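Long-range contact in N-acylethanolamine-hydrolyzing acid amidase beta-subunit (Caenorhabditis elegans, PDB 6DY3), which probably hydrolyses bioactive fatty acid amides such as N-palmitoylethanolamine to free fatty acids and ethanolamine, as one subunit of an autocatalytically cleaved heterodimer: residues Cys1-Ile13 against Leu150-Asn163. Sequence-based numbering, arbitrary orientation.
Sequences CTSIVAQNSAGQI and LNVDANQWFLVETN
S3 and V5 each exchange two backbone hydrogen bonds with strand 158-161, S3 with E161 and V5 with L159, which makes 2-7 and 158-161 an antiparallel pair. The nearly straight bond from S3 N to E161 O (N-H...O 171°) lies toward one end. At the other, Q7 N continues the pattern onto W157 O (2.8 Å). Strand 13-20 bonds the other edge of 2-7, whereas 158-161 is outermost within this chain.

Apolar side chains gather on both faces. On one, I4 and V160 run side by side, with CG2 of I4 4.0 Å from CG2 of V160, and L182 of helix 173-185 packs against both. Farther along, A6 CB touches F158 CB at 3.9 Å and meets the indole of W157 obliquely at CE3; F158 CD2 in turn lies over one face of that indole. On the other face, CD1 of L150 reaches both V5 CG1 (4.1 Å) and Q7 CB. The extended chain of Q7, with CG anti to its N (chi1 -174°), crosses V152 at about a right angle and delivers OE1 to the backbone N of N132.

A side-chain hydrogen bond joins the two segments at the chain terminus. C1 N donates to N163 OD1 (3.3 Å), tilted 19° from the carbonyl plane, and also to D20 OD1. N163, probably important for activity, donates from ND2 to A70 O; its two bonds together should limit rotation of the amide. As in N-terminal nucleophile hydrolases, N163 and D20 probably orient the alpha-amino group beside the thiol of C1, the probable nucleophile.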
loop_
_atom_site.group_PDB
_atom_site.type_symbol
_atom_site.label_atom_id
_atom_site.label_comp_id
_atom_site.label_asym_id
_atom_site.label_seq_id
_atom_site.Cartn_x
_atom_site.Cartn_y
_atom_site.Cartn_z
ATOM N N CYS B 1 -2.441 9.243 3.458
ATOM C CA CYS B 1 -1.571 8.662 2.449
ATOM C C CYS B 1 -1.202 9.689 1.396
ATOM O O CYS B 1 -2.064 10.389 0.872
ATOM C CB CYS B 1 -2.253 7.474 1.781
ATOM S SG CYS B 1 -2.552 6.126 2.910
ATOM N N THR B 2 0.084 9.750 1.070
ATOM C CA THR B 2 0.597 10.616 0.017
ATOM C C THR B 2 1.561 9.801 -0.828
ATOM O O THR B 2 2.574 9.312 -0.319
ATOM C CB THR B 2 1.300 11.851 0.599
ATOM O OG1 THR B 2 0.415 12.534 1.494
ATOM C CG2 THR B 2 1.735 12.812 -0.505
ATOM N N SER B 3 1.240 9.642 -2.104
ATOM C CA SER B 3 2.105 8.945 -3.044
ATOM C C SER B 3 2.595 9.941 -4.078
ATOM O O SER B 3 1.794 10.674 -4.667
ATOM C CB SER B 3 1.370 7.791 -3.725
ATOM O OG SER B 3 1.124 6.743 -2.805
ATOM N N ILE B 4 3.902 9.939 -4.320
ATOM C CA ILE B 4 4.536 10.864 -5.247
ATOM C C ILE B 4 5.403 10.063 -6.203
ATOM O O ILE B 4 6.071 9.108 -5.795
ATOM C CB ILE B 4 5.385 11.927 -4.516
ATOM C CG1 ILE B 4 4.550 12.638 -3.449
ATOM C CG2 ILE B 4 5.959 12.933 -5.521
ATOM C CD1 ILE B 4 5.360 13.588 -2.571
ATOM N N VAL B 5 5.370 10.444 -7.478
ATOM C CA VAL B 5 6.269 9.919 -8.495
ATOM C C VAL B 5 6.848 11.099 -9.260
ATOM O O VAL B 5 6.105 11.991 -9.680
ATOM C CB VAL B 5 5.550 8.947 -9.447
ATOM C CG1 VAL B 5 6.361 8.736 -10.735
ATOM C CG2 VAL B 5 5.333 7.625 -8.746
ATOM N N ALA B 6 8.170 11.098 -9.448
ATOM C CA ALA B 6 8.861 12.191 -10.122
ATOM C C ALA B 6 9.988 11.647 -10.988
ATOM O O ALA B 6 10.682 10.702 -10.600
ATOM C CB ALA B 6 9.427 13.204 -9.112
ATOM N N GLN B 7 10.169 12.249 -12.163
ATOM C CA GLN B 7 11.281 11.921 -13.048
ATOM C C GLN B 7 12.162 13.153 -13.209
ATOM O O GLN B 7 11.692 14.202 -13.664
ATOM C CB GLN B 7 10.780 11.429 -14.406
ATOM C CG GLN B 7 11.895 10.935 -15.300
ATOM C CD GLN B 7 11.404 10.386 -16.621
ATOM O OE1 GLN B 7 10.230 10.504 -16.973
ATOM N NE2 GLN B 7 12.303 9.754 -17.352
ATOM N N ASN B 8 13.433 13.028 -12.834
ATOM C CA ASN B 8 14.329 14.171 -12.879
ATOM C C ASN B 8 14.843 14.378 -14.301
ATOM O O ASN B 8 14.478 13.661 -15.238
ATOM C CB ASN B 8 15.480 13.991 -11.887
ATOM C CG ASN B 8 16.336 12.779 -12.191
ATOM O OD1 ASN B 8 16.303 12.235 -13.293
ATOM N ND2 ASN B 8 17.122 12.357 -11.212
ATOM N N SER B 9 15.713 15.379 -14.462
ATOM C CA SER B 9 16.242 15.696 -15.784
ATOM C C SER B 9 17.069 14.544 -16.338
ATOM O O SER B 9 17.032 14.268 -17.543
ATOM C CB SER B 9 17.084 16.970 -15.712
ATOM O OG SER B 9 16.320 18.063 -15.235
ATOM N N ALA B 10 17.798 13.843 -15.469
ATOM C CA ALA B 10 18.613 12.710 -15.893
ATOM C C ALA B 10 17.785 11.498 -16.299
ATOM O O ALA B 10 18.357 10.524 -16.801
ATOM C CB ALA B 10 19.577 12.311 -14.775
ATOM N N GLY B 11 16.470 11.516 -16.089
ATOM C CA GLY B 11 15.632 10.394 -16.446
ATOM C C GLY B 11 15.356 9.414 -15.324
ATOM O O GLY B 11 14.632 8.432 -15.546
ATOM N N GLN B 12 15.910 9.636 -14.138
ATOM C CA GLN B 12 15.666 8.754 -13.009
ATOM C C GLN B 12 14.272 8.997 -12.449
ATOM O O GLN B 12 13.824 10.141 -12.333
ATOM C CB GLN B 12 16.722 8.979 -11.927
ATOM C CG GLN B 12 16.700 7.939 -10.824
ATOM C CD GLN B 12 17.762 8.177 -9.776
ATOM O OE1 GLN B 12 17.803 9.236 -9.149
ATOM N NE2 GLN B 12 18.622 7.186 -9.567
ATOM N N ILE B 13 13.583 7.909 -12.112
ATOM C CA ILE B 13 12.208 7.952 -11.626
ATOM C C ILE B 13 12.212 7.565 -10.152
ATOM O O ILE B 13 12.688 6.483 -9.788
ATOM C CB ILE B 13 11.295 7.031 -12.449
ATOM C CG1 ILE B 13 11.326 7.470 -13.917
ATOM C CG2 ILE B 13 9.871 7.060 -11.899
ATOM C CD1 ILE B 13 10.434 6.678 -14.832
ATOM N N LEU B 150 3.139 10.632 -16.678
ATOM C CA LEU B 150 4.115 11.711 -16.711
ATOM C C LEU B 150 4.252 12.268 -18.124
ATOM O O LEU B 150 4.111 11.550 -19.118
ATOM C CB LEU B 150 5.477 11.212 -16.222
ATOM C CG LEU B 150 5.670 10.980 -14.723
ATOM C CD1 LEU B 150 6.998 10.288 -14.463
ATOM C CD2 LEU B 150 5.614 12.302 -13.970
ATOM N N ASN B 151 4.518 13.577 -18.203
ATOM C CA ASN B 151 4.731 14.266 -19.477
ATOM C C ASN B 151 5.893 15.246 -19.266
ATOM O O ASN B 151 5.700 16.459 -19.139
ATOM C CB ASN B 151 3.461 14.975 -19.943
ATOM C CG ASN B 151 3.493 15.318 -21.416
ATOM O OD1 ASN B 151 4.559 15.373 -22.034
ATOM N ND2 ASN B 151 2.322 15.562 -21.988
ATOM N N VAL B 152 7.116 14.708 -19.238
ATOM C CA VAL B 152 8.277 15.534 -18.913
ATOM C C VAL B 152 8.487 16.619 -19.956
ATOM O O VAL B 152 8.936 17.725 -19.628
ATOM C CB VAL B 152 9.540 14.661 -18.753
ATOM C CG1 VAL B 152 9.420 13.761 -17.524
ATOM C CG2 VAL B 152 9.793 13.834 -20.013
ATOM N N ASP B 153 8.159 16.340 -21.218
ATOM C CA ASP B 153 8.333 17.347 -22.257
ATOM C C ASP B 153 7.334 18.487 -22.121
ATOM O O ASP B 153 7.603 19.591 -22.606
ATOM C CB ASP B 153 8.232 16.702 -23.638
ATOM C CG ASP B 153 9.394 15.754 -23.927
ATOM O OD1 ASP B 153 10.459 15.873 -23.275
ATOM O OD2 ASP B 153 9.247 14.894 -24.818
ATOM N N ALA B 154 6.191 18.245 -21.480
ATOM C CA ALA B 154 5.239 19.294 -21.146
ATOM C C ALA B 154 5.500 19.897 -19.770
ATOM O O ALA B 154 4.623 20.574 -19.218
ATOM C CB ALA B 154 3.813 18.750 -21.219
ATOM N N ASN B 155 6.688 19.662 -19.207
ATOM C CA ASN B 155 7.050 20.156 -17.881
ATOM C C ASN B 155 6.168 19.550 -16.790
ATOM O O ASN B 155 5.921 20.178 -15.757
ATOM C CB ASN B 155 6.992 21.685 -17.824
ATOM C CG ASN B 155 7.818 22.256 -16.685
ATOM O OD1 ASN B 155 8.904 21.760 -16.383
ATOM N ND2 ASN B 155 7.301 23.296 -16.040
ATOM N N GLN B 156 5.697 18.323 -17.008
ATOM C CA GLN B 156 4.915 17.579 -16.023
ATOM C C GLN B 156 5.779 16.412 -15.549
ATOM O O GLN B 156 5.592 15.263 -15.953
ATOM C CB GLN B 156 3.597 17.109 -16.620
ATOM C CG GLN B 156 2.714 18.247 -17.124
ATOM C CD GLN B 156 1.420 17.757 -17.759
ATOM O OE1 GLN B 156 1.300 16.593 -18.143
ATOM N NE2 GLN B 156 0.441 18.647 -17.864
ATOM N N TRP B 157 6.733 16.720 -14.672
ATOM C CA TRP B 157 7.746 15.760 -14.258
ATOM C C TRP B 157 7.427 15.068 -12.941
ATOM O O TRP B 157 8.206 14.212 -12.514
ATOM C CB TRP B 157 9.118 16.441 -14.155
ATOM C CG TRP B 157 9.167 17.630 -13.231
ATOM C CD1 TRP B 157 8.778 18.905 -13.515
ATOM C CD2 TRP B 157 9.650 17.649 -11.880
ATOM N NE1 TRP B 157 8.983 19.719 -12.427
ATOM C CE2 TRP B 157 9.518 18.974 -11.408
ATOM C CE3 TRP B 157 10.179 16.677 -11.024
ATOM C CZ2 TRP B 157 9.893 19.350 -10.117
ATOM C CZ3 TRP B 157 10.553 17.053 -9.739
ATOM C CH2 TRP B 157 10.407 18.378 -9.300
ATOM N N PHE B 158 6.320 15.418 -12.280
ATOM C CA PHE B 158 5.929 14.751 -11.043
ATOM C C PHE B 158 4.420 14.540 -10.998
ATOM O O PHE B 158 3.647 15.218 -11.679
ATOM C CB PHE B 158 6.389 15.536 -9.795
ATOM C CG PHE B 158 5.810 16.920 -9.689
ATOM C CD1 PHE B 158 4.553 17.124 -9.153
ATOM C CD2 PHE B 158 6.536 18.016 -10.101
ATOM C CE1 PHE B 158 4.024 18.394 -9.054
ATOM C CE2 PHE B 158 6.012 19.290 -10.002
ATOM C CZ PHE B 158 4.755 19.478 -9.477
ATOM N N LEU B 159 4.017 13.569 -10.180
ATOM C CA LEU B 159 2.617 13.263 -9.918
ATOM C C LEU B 159 2.430 13.105 -8.417
ATOM O O LEU B 159 3.248 12.461 -7.752
ATOM C CB LEU B 159 2.175 11.983 -10.629
ATOM C CG LEU B 159 2.111 12.029 -12.152
ATOM C CD1 LEU B 159 2.052 10.627 -12.719
ATOM C CD2 LEU B 159 0.917 12.837 -12.605
ATOM N N VAL B 160 1.365 13.706 -7.886
ATOM C CA VAL B 160 1.054 13.656 -6.461
ATOM C C VAL B 160 -0.414 13.294 -6.288
ATOM O O VAL B 160 -1.286 13.885 -6.935
ATOM C CB VAL B 160 1.357 14.994 -5.757
ATOM C CG1 VAL B 160 1.039 14.895 -4.264
ATOM C CG2 VAL B 160 2.802 15.389 -5.974
ATOM N N GLU B 161 -0.691 12.361 -5.384
ATOM C CA GLU B 161 -2.061 11.954 -5.129
ATOM C C GLU B 161 -2.208 11.575 -3.660
ATOM O O GLU B 161 -1.275 11.060 -3.042
ATOM C CB GLU B 161 -2.465 10.785 -6.048
ATOM C CG GLU B 161 -3.968 10.598 -6.195
ATOM C CD GLU B 161 -4.679 11.883 -6.607
ATOM O OE1 GLU B 161 -4.544 12.286 -7.785
ATOM O OE2 GLU B 161 -5.358 12.497 -5.752
ATOM N N THR B 162 -3.393 11.843 -3.099
ATOM C CA THR B 162 -3.688 11.459 -1.722
ATOM C C THR B 162 -4.930 10.578 -1.736
ATOM O O THR B 162 -4.946 9.576 -2.445
ATOM C CB THR B 162 -3.800 12.683 -0.825
ATOM O OG1 THR B 162 -4.860 13.529 -1.300
ATOM C CG2 THR B 162 -2.514 13.462 -0.817
ATOM N N ASN B 163 -5.969 10.925 -0.969
ATOM C CA ASN B 163 -7.107 10.056 -0.719
ATOM C C ASN B 163 -8.428 10.565 -1.280
ATOM O O ASN B 163 -9.420 9.830 -1.229
ATOM C CB ASN B 163 -7.279 9.860 0.794
ATOM C CG ASN B 163 -6.116 9.135 1.416
ATOM O OD1 ASN B 163 -5.527 9.617 2.388
ATOM N ND2 ASN B 163 -5.776 7.971 0.868
#